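Local coordinates for endonuclease III (Geobacillus stearothermophilus, PDB 1ORN), which is a [4Fe-4S] DNA glycosylase that probably excises damaged pyrimidine bases, and is trapped in this entry as a covalent intermediate with DNA, at residues 25-30 with 46-51; 40-45 with 81-86; 189-194 with 200-205. One frame throughout, in Å; residues are numbered along the deposited sequence.

Contact 1: residues 25-30 with 46-51; sequences HCELVH and CTDALV. With nucleotides of chain B; nucleotides of chain A.
Glu27 and Leu28, in the loop between helices 7-20 and 33-43, meet Asp48 and Val51 at the start of helix 48-61. The helix presents its other side to DNA. At Cys46 the carbonyl oxygen lies near the sugar of DA6 of chain B. Thr47 is the N-cap. Its OG1 sits between the backbone N and the carbonyl carbon (chi1 68°), where it takes a weak bond from Leu50 N at 3.3 Å. Its CG2 rests against DA6 of chain B.

Asp48 faces the 25-30 loop, and its two carboxylate oxygens touch different residues there. OD1 lies 3.6 Å from Glu27 CB, and OD2 lies 3.6 Å from Leu28 CD2. The Leu28 and Asp48 side chains cross at about a right angle. A water donates to Asp48 OD1 at 2.9 Å and, more weakly, to Glu27 OE2. The firmer partners of Glu27 OE2 are Tyr190 OH and Arg189 NH1, which come from helix 177-191.

Leu50 turns to the DNA. Its CD1 lies 3.8 Å from C4' of DG8 of chain A, and its CD2 approaches O3' of the same sugar. Replacing it with an alanine would remove both methyls and would probably leave a gap beside the sugar of DG8 of chain A.

Val51 returns to the loop. Its CG1 is anti to the backbone N (chi1 171°) and meets Leu28 CD2 at 3.8 Å. That leucine methyl is thus shared between a valine and a carboxylate oxygen.

Glu27 OE2 and Asp48 OD1 are 4.4 Å apart and probably repel each other. The bridging water and Arg189, which salt-bridges Glu27 and makes a long, weak ion pair with Asp48, are likely to offset that repulsion and make the pairing of two acids tolerable.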
loop_
_atom_site.group_PDB
_atom_site.type_symbol
_atom_site.label_atom_id
_atom_site.label_comp_id
_atom_site.label_asym_id
_atom_site.label_seq_id
_atom_site.Cartn_x
_atom_site.Cartn_y
_atom_site.Cartn_z
ATOM N N HIS C 25 6.542 3.500 8.613
ATOM C CA HIS C 25 6.375 4.527 7.584
ATOM C C HIS C 25 6.304 3.915 6.182
ATOM O O HIS C 25 6.441 2.706 6.009
ATOM C CB HIS C 25 7.563 5.493 7.637
ATOM C CG HIS C 25 8.891 4.812 7.493
ATOM N ND1 HIS C 25 9.425 4.007 8.477
ATOM C CD2 HIS C 25 9.760 4.762 6.455
ATOM C CE1 HIS C 25 10.562 3.488 8.051
ATOM N NE2 HIS C 25 10.789 3.929 6.827
ATOM N N CYS C 26 6.085 4.757 5.178
ATOM C CA CYS C 26 6.053 4.279 3.800
ATOM C C CYS C 26 7.513 4.011 3.450
ATOM O O CYS C 26 8.359 4.895 3.594
ATOM C CB CYS C 26 5.482 5.348 2.868
ATOM S SG CYS C 26 5.618 4.931 1.107
ATOM N N GLU C 27 7.815 2.799 2.996
ATOM C CA GLU C 27 9.194 2.460 2.668
ATOM C C GLU C 27 9.611 2.677 1.213
ATOM O O GLU C 27 10.731 2.336 0.834
ATOM C CB GLU C 27 9.491 1.017 3.088
ATOM C CG GLU C 27 9.212 0.754 4.564
ATOM C CD GLU C 27 9.945 -0.466 5.104
ATOM O OE1 GLU C 27 11.171 -0.375 5.328
ATOM O OE2 GLU C 27 9.298 -1.515 5.305
ATOM N N LEU C 28 8.724 3.242 0.396
ATOM C CA LEU C 28 9.061 3.499 -1.003
ATOM C C LEU C 28 9.799 4.826 -1.112
ATOM O O LEU C 28 9.307 5.859 -0.654
ATOM C CB LEU C 28 7.795 3.546 -1.864
ATOM C CG LEU C 28 7.030 2.234 -2.040
ATOM C CD1 LEU C 28 5.745 2.524 -2.803
ATOM C CD2 LEU C 28 7.880 1.211 -2.786
ATOM N N VAL C 29 10.979 4.795 -1.721
ATOM C CA VAL C 29 11.790 5.997 -1.877
ATOM C C VAL C 29 11.233 6.910 -2.966
ATOM O O VAL C 29 11.013 6.478 -4.098
ATOM C CB VAL C 29 13.256 5.623 -2.212
ATOM C CG1 VAL C 29 14.092 6.877 -2.420
ATOM C CG2 VAL C 29 13.837 4.771 -1.079
ATOM N N HIS C 30 11.001 8.169 -2.609
ATOM C CA HIS C 30 10.472 9.161 -3.544
ATOM C C HIS C 30 10.795 10.573 -3.063
ATOM O O HIS C 30 10.938 10.808 -1.862
ATOM C CB HIS C 30 8.953 9.027 -3.660
ATOM C CG HIS C 30 8.223 9.341 -2.391
ATOM N ND1 HIS C 30 8.214 8.490 -1.307
ATOM C CD2 HIS C 30 7.488 10.419 -2.029
ATOM C CE1 HIS C 30 7.502 9.029 -0.332
ATOM N NE2 HIS C 30 7.050 10.201 -0.746
ATOM N N CYS C 46 4.677 -6.573 -5.856
ATOM C CA CYS C 46 6.137 -6.528 -5.930
ATOM C C CYS C 46 6.672 -6.063 -4.573
ATOM O O CYS C 46 5.965 -5.384 -3.821
ATOM C CB CYS C 46 6.574 -5.556 -7.035
ATOM S SG CYS C 46 8.365 -5.525 -7.374
ATOM N N THR C 47 7.907 -6.439 -4.249
ATOM C CA THR C 47 8.513 -6.050 -2.977
ATOM C C THR C 47 9.078 -4.629 -3.034
ATOM O O THR C 47 9.532 -4.170 -4.085
ATOM C CB THR C 47 9.661 -7.013 -2.590
ATOM O OG1 THR C 47 10.748 -6.855 -3.511
ATOM C CG2 THR C 47 9.179 -8.466 -2.629
ATOM N N ASP C 48 9.043 -3.934 -1.900
ATOM C CA ASP C 48 9.561 -2.570 -1.824
ATOM C C ASP C 48 11.021 -2.539 -2.240
ATOM O O ASP C 48 11.444 -1.662 -2.997
ATOM C CB ASP C 48 9.433 -2.027 -0.404
ATOM C CG ASP C 48 7.998 -1.731 -0.022
ATOM O OD1 ASP C 48 7.748 -1.450 1.168
ATOM O OD2 ASP C 48 7.122 -1.775 -0.913
ATOM N N ALA C 49 11.787 -3.509 -1.746
ATOM C CA ALA C 49 13.205 -3.589 -2.064
ATOM C C ALA C 49 13.460 -3.531 -3.567
ATOM O O ALA C 49 14.317 -2.774 -4.028
ATOM C CB ALA C 49 13.801 -4.871 -1.477
ATOM N N LEU C 50 12.720 -4.324 -4.333
ATOM C CA LEU C 50 12.898 -4.339 -5.781
ATOM C C LEU C 50 12.408 -3.062 -6.439
ATOM O O LEU C 50 12.975 -2.616 -7.435
ATOM C CB LEU C 50 12.180 -5.539 -6.403
ATOM C CG LEU C 50 13.070 -6.692 -6.875
ATOM C CD1 LEU C 50 13.999 -6.202 -7.985
ATOM C CD2 LEU C 50 13.875 -7.236 -5.701
ATOM N N VAL C 51 11.346 -2.471 -5.900
ATOM C CA VAL C 51 10.845 -1.239 -6.480
ATOM C C VAL C 51 11.880 -0.136 -6.282
ATOM O O VAL C 51 12.163 0.627 -7.201
ATOM C CB VAL C 51 9.517 -0.793 -5.832
ATOM C CG1 VAL C 51 9.151 0.603 -6.321
ATOM C CG2 VAL C 51 8.411 -1.787 -6.181
ATOM P P DA B 6 2.601 -11.529 1.073
ATOM O OP1 DA B 6 2.663 -11.119 2.497
ATOM O OP2 DA B 6 1.284 -11.664 0.400
ATOM O "O5'" DA B 6 3.518 -10.529 0.235
ATOM C "C5'" DA B 6 4.863 -10.279 0.648
ATOM C "C4'" DA B 6 5.579 -9.403 -0.354
ATOM O "O4'" DA B 6 5.792 -10.119 -1.592
ATOM C "C3'" DA B 6 4.863 -8.104 -0.729
ATOM O "O3'" DA B 6 5.835 -7.066 -0.847
ATOM C "C2'" DA B 6 4.294 -8.407 -2.104
ATOM C "C1'" DA B 6 5.365 -9.320 -2.682
ATOM N N9 DA B 6 4.922 -10.224 -3.742
ATOM C C8 DA B 6 3.742 -10.920 -3.819
ATOM N N7 DA B 6 3.649 -11.684 -4.878
ATOM C C5 DA B 6 4.846 -11.475 -5.548
ATOM C C6 DA B 6 5.369 -12.002 -6.743
ATOM N N6 DA B 6 4.728 -12.895 -7.506
ATOM N N1 DA B 6 6.591 -11.579 -7.132
ATOM C C2 DA B 6 7.236 -10.691 -6.367
ATOM N N3 DA B 6 6.853 -10.127 -5.225
ATOM C C4 DA B 6 5.635 -10.567 -4.864
ATOM P P DG A 8 14.431 -10.492 -12.738
ATOM O OP1 DG A 8 15.353 -9.351 -12.966
ATOM O OP2 DG A 8 14.755 -11.824 -13.308
ATOM O "O5'" DG A 8 14.216 -10.641 -11.170
ATOM C "C5'" DG A 8 13.788 -9.518 -10.407
ATOM C "C4'" DG A 8 13.765 -9.858 -8.937
ATOM O "O4'" DG A 8 12.551 -10.563 -8.591
ATOM C "C3'" DG A 8 14.924 -10.734 -8.468
ATOM O "O3'" DG A 8 15.433 -10.214 -7.246
ATOM C "C2'" DG A 8 14.283 -12.098 -8.266
ATOM C "C1'" DG A 8 12.862 -11.741 -7.866
ATOM N N9 DG A 8 11.853 -12.744 -8.196
ATOM C C8 DG A 8 11.760 -13.478 -9.354
ATOM N N7 DG A 8 10.736 -14.290 -9.366
ATOM C C5 DG A 8 10.117 -14.083 -8.140
ATOM C C6 DG A 8 8.953 -14.680 -7.583
ATOM O O6 DG A 8 8.211 -15.537 -8.077
ATOM N N1 DG A 8 8.678 -14.177 -6.316
ATOM C C2 DG A 8 9.421 -13.225 -5.666
ATOM N N2 DG A 8 8.989 -12.869 -4.446
ATOM N N3 DG A 8 10.508 -12.661 -6.172
ATOM C C4 DG A 8 10.796 -13.134 -7.404
HETATM O O HOH W 1 9.840 -2.811 2.594
#

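Contact 2: residues 40-45 with 81-86; sequences VVLSAQ and RSIGLY. With nucleotides of chain A; nucleotides of chain B.
Gln45 O, beside Leu85 at the DNA face, is gripped by two donors of one guanine. DG6 of chain A gives N1 at 2.8 Å and N2 at 2.9 Å to this carbonyl oxygen. The same N2 also donates to Ile83 O at 3.0 Å, so the base ties both segments together. This is the DNA-reading side of the HhH-GPD fold, where the end of helix 33-43 faces the loop between helices 73-79 and 86-103. The arrangement is consistent with DG6 being the estranged guanine.

The Gln45 side chain turns to the other strand. Its chain bends at chi2 (-56°), which lays CG and CD against the base of DG8 of chain B. From there NE2 donates to O4' of DG8 of chain B at 3.1 Å, in a nearly straight bond (163°). Gln45 N holds a phosphate oxygen of the same nucleotide.

Leu85 lays CG and CD2 on the base of DG6 of chain A, with CD2 3.5 Å from its C5. It also packs on a cytosine base of the DNA. Its CD1 comes near N2 of DG8 of chain B and meets Gln45 CB at 4.0 Å. The Leu85 backbone N fixes the sugar of DG6 of chain A by a bond to O4' at 2.7 Å. Gly84 CA lies close to N3 of this base. A beta carbon there would probably clash with N3 and with the carbonyl oxygen of Ile83.

Behind the DNA face, aliphatic side chains pack beside backbone carbonyls. Ile83 points toward helix 33-43 and packs on Leu42, while Val54 of helix 48-61 lies on it too. Lys89 NZ donates to both Leu42 O and Ala44 O. Ile83 CG2, anti to its own backbone N, ends 3.3 Å from Leu42 O.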
loop_
_atom_site.group_PDB
_atom_site.type_symbol
_atom_site.label_atom_id
_atom_site.label_comp_id
_atom_site.label_asym_id
_atom_site.label_seq_id
_atom_site.Cartn_x
_atom_site.Cartn_y
_atom_site.Cartn_z
ATOM N N VAL C 40 4.298 3.630 -6.420
ATOM C CA VAL C 40 3.208 2.840 -5.867
ATOM C C VAL C 40 2.565 1.981 -6.953
ATOM O O VAL C 40 2.184 0.845 -6.695
ATOM C CB VAL C 40 2.154 3.745 -5.190
ATOM C CG1 VAL C 40 1.011 2.903 -4.620
ATOM C CG2 VAL C 40 2.816 4.519 -4.050
ATOM N N VAL C 41 2.470 2.514 -8.164
ATOM C CA VAL C 41 1.893 1.739 -9.269
ATOM C C VAL C 41 2.775 0.507 -9.503
ATOM O O VAL C 41 2.274 -0.608 -9.687
ATOM C CB VAL C 41 1.822 2.572 -10.575
ATOM C CG1 VAL C 41 1.558 1.659 -11.782
ATOM C CG2 VAL C 41 0.691 3.598 -10.462
ATOM N N LEU C 42 4.087 0.713 -9.477
ATOM C CA LEU C 42 5.036 -0.382 -9.678
ATOM C C LEU C 42 5.009 -1.372 -8.507
ATOM O O LEU C 42 5.292 -2.562 -8.681
ATOM C CB LEU C 42 6.464 0.172 -9.846
ATOM C CG LEU C 42 6.786 1.001 -11.098
ATOM C CD1 LEU C 42 8.236 1.469 -11.039
ATOM C CD2 LEU C 42 6.556 0.156 -12.354
ATOM N N SER C 43 4.661 -0.867 -7.323
ATOM C CA SER C 43 4.604 -1.647 -6.087
ATOM C C SER C 43 3.569 -2.770 -6.038
ATOM O O SER C 43 3.681 -3.684 -5.218
ATOM C CB SER C 43 4.371 -0.696 -4.901
ATOM O OG SER C 43 4.250 -1.396 -3.677
ATOM N N ALA C 44 2.555 -2.708 -6.895
ATOM C CA ALA C 44 1.522 -3.740 -6.882
ATOM C C ALA C 44 2.111 -5.127 -7.146
ATOM O O ALA C 44 2.708 -5.362 -8.192
ATOM C CB ALA C 44 0.448 -3.423 -7.924
ATOM N N GLN C 45 1.933 -6.040 -6.194
ATOM C CA GLN C 45 2.441 -7.410 -6.332
ATOM C C GLN C 45 3.958 -7.480 -6.511
ATOM O O GLN C 45 4.464 -8.349 -7.230
ATOM C CB GLN C 45 1.761 -8.108 -7.518
ATOM C CG GLN C 45 0.247 -8.018 -7.504
ATOM C CD GLN C 45 -0.364 -8.551 -6.228
ATOM O OE1 GLN C 45 -0.101 -9.688 -5.821
ATOM N NE2 GLN C 45 -1.199 -7.731 -5.584
ATOM N N ARG C 81 11.609 -3.922 -16.289
ATOM C CA ARG C 81 11.450 -5.370 -16.409
ATOM C C ARG C 81 11.579 -6.159 -15.105
ATOM O O ARG C 81 10.831 -7.108 -14.882
ATOM C CB ARG C 81 12.447 -5.923 -17.433
ATOM C CG ARG C 81 12.365 -7.430 -17.614
ATOM C CD ARG C 81 13.346 -7.931 -18.669
ATOM N NE ARG C 81 13.328 -9.389 -18.766
ATOM C CZ ARG C 81 13.769 -10.209 -17.815
ATOM N NH1 ARG C 81 14.270 -9.716 -16.689
ATOM N NH2 ARG C 81 13.701 -11.523 -17.983
ATOM N N SER C 82 12.517 -5.768 -14.246
ATOM C CA SER C 82 12.748 -6.472 -12.986
ATOM C C SER C 82 11.612 -6.393 -11.969
ATOM O O SER C 82 11.623 -7.109 -10.968
ATOM C CB SER C 82 14.043 -5.979 -12.336
ATOM O OG SER C 82 15.168 -6.380 -13.100
ATOM N N ILE C 83 10.641 -5.523 -12.222
ATOM C CA ILE C 83 9.498 -5.362 -11.325
ATOM C C ILE C 83 8.496 -6.505 -11.523
ATOM O O ILE C 83 7.816 -6.929 -10.581
ATOM C CB ILE C 83 8.763 -4.015 -11.607
ATOM C CG1 ILE C 83 9.685 -2.827 -11.301
ATOM C CG2 ILE C 83 7.483 -3.927 -10.783
ATOM C CD1 ILE C 83 10.029 -2.663 -9.841
ATOM N N GLY C 84 8.420 -7.007 -12.751
ATOM C CA GLY C 84 7.464 -8.054 -13.060
ATOM C C GLY C 84 6.218 -7.336 -13.548
ATOM O O GLY C 84 6.124 -6.115 -13.383
ATOM N N LEU C 85 5.266 -8.057 -14.139
ATOM C CA LEU C 85 4.042 -7.435 -14.652
ATOM C C LEU C 85 4.429 -6.169 -15.417
ATOM O O LEU C 85 3.649 -5.212 -15.499
ATOM C CB LEU C 85 3.101 -7.064 -13.490
ATOM C CG LEU C 85 2.709 -8.173 -12.503
ATOM C CD1 LEU C 85 1.718 -7.632 -11.476
ATOM C CD2 LEU C 85 2.084 -9.337 -13.258
ATOM N N TYR C 86 5.630 -6.184 -15.991
ATOM C CA TYR C 86 6.178 -5.030 -16.698
ATOM C C TYR C 86 5.515 -4.590 -17.992
ATOM O O TYR C 86 5.614 -3.420 -18.366
ATOM C CB TYR C 86 7.675 -5.230 -16.950
ATOM C CG TYR C 86 8.005 -6.364 -17.895
ATOM C CD1 TYR C 86 8.017 -7.686 -17.454
ATOM C CD2 TYR C 86 8.302 -6.110 -19.233
ATOM C CE1 TYR C 86 8.319 -8.729 -18.324
ATOM C CE2 TYR C 86 8.604 -7.143 -20.110
ATOM C CZ TYR C 86 8.612 -8.447 -19.651
ATOM O OH TYR C 86 8.924 -9.470 -20.517
ATOM P P DG A 6 2.989 -8.946 -18.055
ATOM O OP1 DG A 6 3.024 -7.456 -18.071
ATOM O OP2 DG A 6 3.078 -9.697 -19.334
ATOM O "O5'" DG A 6 4.147 -9.450 -17.088
ATOM C "C5'" DG A 6 4.635 -10.794 -17.133
ATOM C "C4'" DG A 6 5.733 -10.963 -16.108
ATOM O "O4'" DG A 6 5.211 -10.712 -14.781
ATOM C "C3'" DG A 6 6.415 -12.330 -16.028
ATOM O "O3'" DG A 6 7.774 -12.096 -15.648
ATOM C "C2'" DG A 6 5.718 -12.981 -14.846
ATOM C "C1'" DG A 6 5.582 -11.781 -13.926
ATOM N N9 DG A 6 4.585 -11.881 -12.865
ATOM C C8 DG A 6 3.418 -12.604 -12.885
ATOM N N7 DG A 6 2.720 -12.481 -11.786
ATOM C C5 DG A 6 3.475 -11.627 -10.992
ATOM C C6 DG A 6 3.222 -11.122 -9.692
ATOM O O6 DG A 6 2.248 -11.332 -8.963
ATOM N N1 DG A 6 4.251 -10.289 -9.255
ATOM C C2 DG A 6 5.379 -9.980 -9.982
ATOM N N2 DG A 6 6.273 -9.161 -9.384
ATOM N N3 DG A 6 5.620 -10.439 -11.199
ATOM C C4 DG A 6 4.632 -11.252 -11.640
ATOM P P DG B 8 0.054 -5.720 -2.742
ATOM O OP1 DG B 8 -0.988 -6.430 -1.962
ATOM O OP2 DG B 8 1.231 -6.483 -3.257
ATOM O "O5'" DG B 8 -0.628 -5.007 -3.989
ATOM C "C5'" DG B 8 -1.944 -4.463 -3.900
ATOM C "C4'" DG B 8 -2.331 -3.885 -5.239
ATOM O "O4'" DG B 8 -2.216 -4.905 -6.258
ATOM C "C3'" DG B 8 -3.733 -3.299 -5.378
ATOM O "O3'" DG B 8 -3.586 -2.133 -6.188
ATOM C "C2'" DG B 8 -4.509 -4.405 -6.082
ATOM C "C1'" DG B 8 -3.448 -5.075 -6.945
ATOM N N9 DG B 8 -3.627 -6.509 -7.151
ATOM C C8 DG B 8 -4.121 -7.427 -6.258
ATOM N N7 DG B 8 -4.096 -8.652 -6.716
ATOM C C5 DG B 8 -3.562 -8.532 -7.993
ATOM C C6 DG B 8 -3.279 -9.527 -8.976
ATOM O O6 DG B 8 -3.421 -10.752 -8.897
ATOM N N1 DG B 8 -2.766 -8.965 -10.140
ATOM C C2 DG B 8 -2.542 -7.622 -10.334
ATOM N N2 DG B 8 -2.049 -7.272 -11.531
ATOM N N3 DG B 8 -2.783 -6.689 -9.419
ATOM C C4 DG B 8 -3.289 -7.212 -8.284
ATOM P P DT A 7 8.972 -12.836 -16.420
ATOM O OP1 DT A 7 8.917 -12.424 -17.846
ATOM O OP2 DT A 7 8.939 -14.280 -16.068
ATOM O "O5'" DT A 7 10.257 -12.181 -15.751
ATOM C "C5'" DT A 7 10.391 -10.764 -15.699
ATOM C "C4'" DT A 7 10.837 -10.318 -14.326
ATOM O "O4'" DT A 7 9.783 -10.508 -13.346
ATOM C "C3'" DT A 7 12.074 -11.026 -13.771
ATOM O "O3'" DT A 7 12.976 -10.048 -13.252
ATOM C "C2'" DT A 7 11.522 -11.904 -12.659
ATOM C "C1'" DT A 7 10.319 -11.107 -12.178
ATOM N N1 DT A 7 9.245 -11.904 -11.535
ATOM C C2 DT A 7 8.810 -11.527 -10.276
ATOM O O2 DT A 7 9.273 -10.580 -9.663
ATOM N N3 DT A 7 7.801 -12.309 -9.760
ATOM C C4 DT A 7 7.199 -13.399 -10.358
ATOM O O4 DT A 7 6.292 -13.993 -9.779
ATOM C C5 DT A 7 7.714 -13.746 -11.665
ATOM C C7 DT A 7 7.139 -14.927 -12.381
ATOM C C6 DT A 7 8.694 -12.990 -12.182
HETATM O O HOH W 2 4.947 -6.643 -10.241
#

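Contact 3: residues 189-194 with 200-205; sequences RYHCKA and PSCPLL. With SF4 (iron/sulfur cluster), chain F; nucleotides of chain B.
His191 and Cys202 both hold their side chains anti to the backbone N (chi1 -170° and -173°), which brings the imidazole and the thiolate together beside the iron-sulfur cluster. Cys202 belongs to the four-cysteine motif that carries the [4Fe-4S] cluster, made of Cys192, Cys199, Cys202 and Cys208. His191 directly precedes its first cysteine. Cys202 SG binds FE1 at 2.3 Å. Cys192 SG binds FE2 at 2.4 Å, so the two segments are joined through the cluster.

The imidazole meets Cys202 with its edge. His191 NE2 lies 3.5 Å from Cys202 CB. It also gives Cys202 SG a weak, bent bond (144°). Leu204 N is a second donor to Cys202 SG, at 3.4 Å. The two N-H groups would probably draw charge from the iron-bound thiolate. Leu204 lies within a type I turn from Cys202 to Leu205, which probably helps to set its N-H near the sulfur.

On the protein side, the His191 ring meets the ring of Phe187, and Met20 of helix 7-20 touches it as well. Arg151 of helix 143-152 packs on Cys192. At the margin of the contact, Pro203 CD comes within 4.2 Å of His191 NE2.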
loop_
_atom_site.group_PDB
_atom_site.type_symbol
_atom_site.label_atom_id
_atom_site.label_comp_id
_atom_site.label_asym_id
_atom_site.label_seq_id
_atom_site.Cartn_x
_atom_site.Cartn_y
_atom_site.Cartn_z
ATOM N N ARG C 189 4.259 -7.269 7.619
ATOM C CA ARG C 189 5.494 -7.476 6.866
ATOM C C ARG C 189 6.609 -8.102 7.693
ATOM O O ARG C 189 7.302 -9.013 7.234
ATOM C CB ARG C 189 5.985 -6.142 6.290
ATOM C CG ARG C 189 7.268 -6.240 5.463
ATOM C CD ARG C 189 7.589 -4.900 4.806
ATOM N NE ARG C 189 6.586 -4.553 3.801
ATOM C CZ ARG C 189 6.221 -3.312 3.498
ATOM N NH1 ARG C 189 6.772 -2.280 4.120
ATOM N NH2 ARG C 189 5.301 -3.102 2.568
ATOM N N TYR C 190 6.752 -7.632 8.925
ATOM C CA TYR C 190 7.826 -8.095 9.796
ATOM C C TYR C 190 7.470 -9.019 10.954
ATOM O O TYR C 190 8.364 -9.608 11.563
ATOM C CB TYR C 190 8.554 -6.877 10.348
ATOM C CG TYR C 190 9.134 -5.999 9.270
ATOM C CD1 TYR C 190 10.211 -6.434 8.495
ATOM C CD2 TYR C 190 8.596 -4.740 9.008
ATOM C CE1 TYR C 190 10.739 -5.633 7.481
ATOM C CE2 TYR C 190 9.114 -3.932 7.995
ATOM C CZ TYR C 190 10.184 -4.386 7.236
ATOM O OH TYR C 190 10.690 -3.598 6.221
ATOM N N HIS C 191 6.189 -9.157 11.261
ATOM C CA HIS C 191 5.788 -9.999 12.386
ATOM C C HIS C 191 4.763 -11.064 12.002
ATOM O O HIS C 191 5.052 -12.258 12.042
ATOM C CB HIS C 191 5.225 -9.115 13.498
ATOM C CG HIS C 191 5.006 -9.832 14.791
ATOM N ND1 HIS C 191 6.045 -10.337 15.545
ATOM C CD2 HIS C 191 3.872 -10.117 15.473
ATOM C CE1 HIS C 191 5.558 -10.899 16.638
ATOM N NE2 HIS C 191 4.242 -10.778 16.619
ATOM N N CYS C 192 3.560 -10.620 11.645
ATOM C CA CYS C 192 2.489 -11.528 11.247
ATOM C C CYS C 192 2.658 -11.868 9.772
ATOM O O CYS C 192 1.757 -11.659 8.956
ATOM C CB CYS C 192 1.131 -10.861 11.492
ATOM S SG CYS C 192 -0.277 -11.978 11.369
ATOM N N LYS C 193 3.830 -12.398 9.434
ATOM C CA LYS C 193 4.148 -12.742 8.055
ATOM C C LYS C 193 3.241 -13.800 7.449
ATOM O O LYS C 193 2.678 -14.633 8.158
ATOM C CB LYS C 193 5.612 -13.182 7.961
ATOM C CG LYS C 193 6.588 -12.132 8.491
ATOM C CD LYS C 193 8.035 -12.590 8.347
ATOM N N ALA C 194 3.107 -13.764 6.128
ATOM C CA ALA C 194 2.263 -14.715 5.419
ATOM C C ALA C 194 2.723 -16.159 5.638
ATOM O O ALA C 194 1.918 -17.024 5.977
ATOM C CB ALA C 194 2.245 -14.387 3.928
ATOM N N PRO C 200 4.305 -17.419 18.599
ATOM C CA PRO C 200 4.887 -17.716 19.914
ATOM C C PRO C 200 5.250 -16.502 20.767
ATOM O O PRO C 200 5.080 -16.515 21.987
ATOM C CB PRO C 200 6.105 -18.559 19.560
ATOM C CG PRO C 200 5.616 -19.337 18.375
ATOM C CD PRO C 200 4.915 -18.265 17.555
ATOM N N SER C 201 5.744 -15.452 20.125
ATOM C CA SER C 201 6.143 -14.244 20.836
ATOM C C SER C 201 5.214 -13.066 20.563
ATOM O O SER C 201 5.566 -11.919 20.836
ATOM C CB SER C 201 7.562 -13.859 20.430
ATOM O OG SER C 201 7.631 -13.621 19.033
ATOM N N CYS C 202 4.026 -13.344 20.038
ATOM C CA CYS C 202 3.086 -12.276 19.716
ATOM C C CYS C 202 2.260 -11.781 20.902
ATOM O O CYS C 202 1.622 -12.567 21.603
ATOM C CB CYS C 202 2.150 -12.726 18.594
ATOM S SG CYS C 202 1.093 -11.397 17.982
ATOM N N PRO C 203 2.261 -10.457 21.134
ATOM C CA PRO C 203 1.527 -9.806 22.223
ATOM C C PRO C 203 0.012 -9.889 22.057
ATOM O O PRO C 203 -0.740 -9.537 22.969
ATOM C CB PRO C 203 2.017 -8.360 22.157
ATOM C CG PRO C 203 3.376 -8.478 21.533
ATOM C CD PRO C 203 3.137 -9.488 20.453
ATOM N N LEU C 204 -0.430 -10.349 20.891
ATOM C CA LEU C 204 -1.858 -10.456 20.608
ATOM C C LEU C 204 -2.322 -11.904 20.531
ATOM O O LEU C 204 -3.490 -12.177 20.254
ATOM C CB LEU C 204 -2.182 -9.739 19.294
ATOM C CG LEU C 204 -1.899 -8.237 19.271
ATOM C CD1 LEU C 204 -2.162 -7.705 17.863
ATOM C CD2 LEU C 204 -2.771 -7.518 20.296
ATOM N N LEU C 205 -1.404 -12.829 20.781
ATOM C CA LEU C 205 -1.721 -14.252 20.743
ATOM C C LEU C 205 -2.925 -14.558 21.642
ATOM O O LEU C 205 -3.759 -15.396 21.303
ATOM C CB LEU C 205 -0.515 -15.071 21.226
ATOM C CG LEU C 205 -0.278 -16.490 20.687
ATOM C CD1 LEU C 205 0.571 -17.250 21.703
ATOM C CD2 LEU C 205 -1.582 -17.223 20.446
HETATM FE FE1 SF4 F . 0.136 -12.660 16.275
HETATM FE FE2 SF4 F . -0.396 -12.895 13.576
HETATM FE FE3 SF4 F . 0.214 -15.024 15.080
HETATM FE FE4 SF4 F . -2.143 -13.734 15.411
HETATM S S1 SF4 F . -1.514 -14.937 13.563
HETATM S S2 SF4 F . -0.842 -14.591 16.966
HETATM S S3 SF4 F . -1.510 -11.651 14.941
HETATM S S4 SF4 F . 1.608 -13.372 14.623
ATOM P P DC B 5 1.255 -18.252 0.263
ATOM O OP1 DC B 5 0.749 -18.474 1.636
ATOM O OP2 DC B 5 0.337 -18.409 -0.894
ATOM O "O5'" DC B 5 1.927 -16.810 0.196
ATOM C "C5'" DC B 5 3.019 -16.505 1.053
ATOM C "C4'" DC B 5 3.728 -15.251 0.599
ATOM O "O4'" DC B 5 4.536 -15.503 -0.575
ATOM C "C3'" DC B 5 2.857 -14.031 0.282
ATOM O "O3'" DC B 5 3.420 -12.910 0.962
ATOM C "C2'" DC B 5 2.997 -13.874 -1.227
ATOM C "C1'" DC B 5 4.390 -14.433 -1.491
ATOM N N1 DC B 5 4.616 -14.969 -2.850
ATOM C C2 DC B 5 5.766 -14.573 -3.555
ATOM O O2 DC B 5 6.563 -13.791 -3.016
ATOM N N3 DC B 5 5.974 -15.052 -4.802
ATOM C C4 DC B 5 5.090 -15.889 -5.350
ATOM N N4 DC B 5 5.328 -16.326 -6.592
ATOM C C5 DC B 5 3.920 -16.312 -4.655
ATOM C C6 DC B 5 3.725 -15.834 -3.420
#

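Contacts 1 and 2 are buried and adjoin each other. Contact 3 is only partly buried and lies farther from the centre of the chain. Helices 33-43 and 48-61 join the first two: Leu28 packs on Val40, and Val51 and Cys46 touch Ile83. Contact 3 reaches contact 1 through the end of helix 177-191, but does not touch contact 2, about 7 Å away at the nearest atoms. The chemistry differs with place. Contact 1 pairs acids with aliphatic groups, contact 2 presents backbone carbonyls and a leucine to guanines, and contact 3 is organised by iron-bound cysteine sulfurs.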